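Local atomic coordinates of isoform A of Peptidoglycan-recognition protein LB (Drosophila melanogaster, PDB entry 7NSZ), a protein that hydrolyses the amide link between N-acetylmuramoyl and L-amino acid residues of bacterial peptidoglycan, a zinc-dependent amidase reaction that serves insect innate immunity. Residues Gly85-Gly88 with Met89-Gly93. The protein carries 1 engineered substitution. Sequence-based numbering, arbitrary orientation.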
ATOM      1  N   GLY A  85      -8.175  -5.216  -0.051  1.00 10.11           N
ATOM      2  CA  GLY A  85      -8.917  -6.137  -0.921  1.00 10.34           C
ATOM      3  C   GLY A  85     -10.248  -5.536  -1.381  1.00 11.15           C
ATOM      4  O   GLY A  85     -10.753  -4.595  -0.794  1.00 10.91           O
ATOM      5  N   GLY A  86     -10.816  -6.165  -2.409  1.00 12.61           N
ATOM      6  CA  GLY A  86     -12.161  -5.842  -2.921  1.00 12.99           C
ATOM      7  C   GLY A  86     -13.247  -6.317  -1.984  1.00 13.03           C
ATOM      8  O   GLY A  86     -14.414  -5.956  -2.204  1.00 14.43           O
ATOM      9  N   ASP A  87     -12.878  -7.049  -0.926  1.00 12.47           N
ATOM     10  CA  ASP A  87     -13.781  -7.311   0.207  1.00 11.83           C
ATOM     11  C   ASP A  87     -13.917  -6.093   1.108  1.00 11.64           C
ATOM     12  O   ASP A  87     -14.650  -6.167   2.088  1.00 13.10           O
ATOM     13  CB  ASP A  87     -13.289  -8.516   1.001  1.00 11.70           C
ATOM     14  CG  ASP A  87     -11.896  -8.363   1.587  1.00 11.48           C
ATOM     15  OD1 ASP A  87     -11.458  -9.302   2.312  1.00 11.24           O
ATOM     16  OD2 ASP A  87     -11.194  -7.321   1.278  1.00 11.59           O
ATOM     17  N   GLY A  88     -13.179  -5.020   0.845  1.00 11.98           N
ATOM     18  CA  GLY A  88     -13.185  -3.835   1.706  1.00 12.32           C
ATOM     19  C   GLY A  88     -12.370  -3.985   2.985  1.00 10.49           C
ATOM     20  O   GLY A  88     -12.441  -3.076   3.864  1.00 12.75           O
ATOM     21  N   MET A  89     -11.565  -5.045   3.065  1.00 10.07           N
ATOM     22  CA  MET A  89     -10.725  -5.263   4.255  1.00 10.20           C
ATOM     23  C   MET A  89      -9.327  -4.729   3.997  1.00  8.86           C
ATOM     24  O   MET A  89      -8.834  -4.617   2.853  1.00 10.27           O
ATOM     25  CB  MET A  89     -10.682  -6.755   4.579  1.00 10.99           C
ATOM     26  CG  MET A  89     -12.012  -7.296   4.934  1.00 11.71           C
ATOM     27  SD  MET A  89     -12.800  -6.595   6.407  1.00 14.01           S
ATOM     28  CE  MET A  89     -14.422  -6.360   5.687  1.00 19.00           C
ATOM     29  N   ILE A  90      -8.620  -4.437   5.100  1.00  9.04           N
ATOM     30  CA  ILE A  90      -7.205  -4.029   5.068  1.00  9.46           C
ATOM     31  C   ILE A  90      -6.374  -5.174   5.620  1.00  8.76           C
ATOM     32  O   ILE A  90      -6.719  -5.716   6.676  1.00 10.16           O
ATOM     33  CB  ILE A  90      -7.003  -2.756   5.872  1.00 10.74           C
ATOM     34  CG1 ILE A  90      -7.925  -1.657   5.374  1.00 12.91           C
ATOM     35  CG2 ILE A  90      -5.520  -2.323   5.873  1.00 12.71           C
ATOM     36  CD1 ILE A  90      -8.211  -0.606   6.323  1.00 16.84           C
ATOM     37  N   TYR A  91      -5.287  -5.504   4.932  1.00  8.87           N
ATOM     38  CA  TYR A  91      -4.413  -6.618   5.275  1.00  8.96           C
ATOM     39  C   TYR A  91      -3.063  -6.072   5.714  1.00  9.17           C
ATOM     40  O   TYR A  91      -2.385  -5.365   4.927  1.00  9.08           O
ATOM     41  CB  TYR A  91      -4.299  -7.545   4.073  1.00  9.63           C
ATOM     42  CG  TYR A  91      -5.578  -8.256   3.739  1.00 10.03           C
ATOM     43  CD1 TYR A  91      -6.579  -7.663   2.978  1.00  9.99           C
ATOM     44  CD2 TYR A  91      -5.821  -9.491   4.285  1.00 11.53           C
ATOM     45  CE1 TYR A  91      -7.796  -8.294   2.753  1.00 10.68           C
ATOM     46  CE2 TYR A  91      -7.025 -10.140   4.081  1.00 11.75           C
ATOM     47  CZ  TYR A  91      -8.004  -9.558   3.277  1.00 10.47           C
ATOM     48  OH  TYR A  91      -9.202 -10.195   3.096  1.00 12.06           O
ATOM     49  N   THR A  92      -2.581  -6.419   6.895  1.00  8.78           N
ATOM     50  CA  THR A  92      -1.271  -5.995   7.379  1.00  8.66           C
ATOM     51  C   THR A  92      -0.221  -6.661   6.518  1.00  8.60           C
ATOM     52  O   THR A  92      -0.160  -7.900   6.419  1.00  9.37           O
ATOM     53  CB  THR A  92      -1.047  -6.338   8.845  1.00  9.50           C
ATOM     54  OG1 THR A  92      -2.106  -5.700   9.579  1.00 10.64           O
ATOM     55  CG2 THR A  92       0.290  -5.841   9.357  1.00  9.44           C
ATOM     56  N   GLY A  93       0.668  -5.861   5.915  1.00  8.50           N
ATOM     57  CA  GLY A  93       1.897  -6.309   5.254  1.00  8.68           C
ATOM     58  C   GLY A  93       3.071  -6.143   6.203  1.00  9.10           C
ATOM     59  O   GLY A  93       3.033  -6.687   7.321  1.00 10.51           O
TER
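G85 and M89 meet through a backbone hydrogen bond, G85 N to M89 O at 3.0 Å, which frames the type I turn G85-G88, itself closed by G88 N on G85 O. With G88 at positive phi, this is a 3:5 hairpin with a G1 bulge at G88, and it joins strand 82-84 to strand 90-92 in the central sheet of the amidase. D87 uses both carboxylate oxygens to tie the turn to the outgoing strand. Its chi1 of 60° tucks CG in over its own backbone, which turns the carboxylate toward M89 N and Y91. OD2 accepts M89 N at 2.9 Å from well above the carboxylate plane. OD1 offers its syn lone pair to Y91 OH, 2.5 Å away, and lies at the ring edge; ring and carboxylate are nearly coplanar, 3° apart. The M89 side chain crosses that of D87 at about a right angle, its CG in van der Waals contact with D87 OD1 at 3.3 Å. T55 of helix 55-72 gives OD1 a second hydrogen bond. Replacing D87 by an alanine would probably leave M89 N and the Y91 hydroxyl without their carboxylate acceptor and the turn without its side-chain tie to the strand. Bonds from M89 N, Y91 OH and T55 OG1 should hold the carboxylate's rotation, and these donors would be expected to stabilise its negative charge.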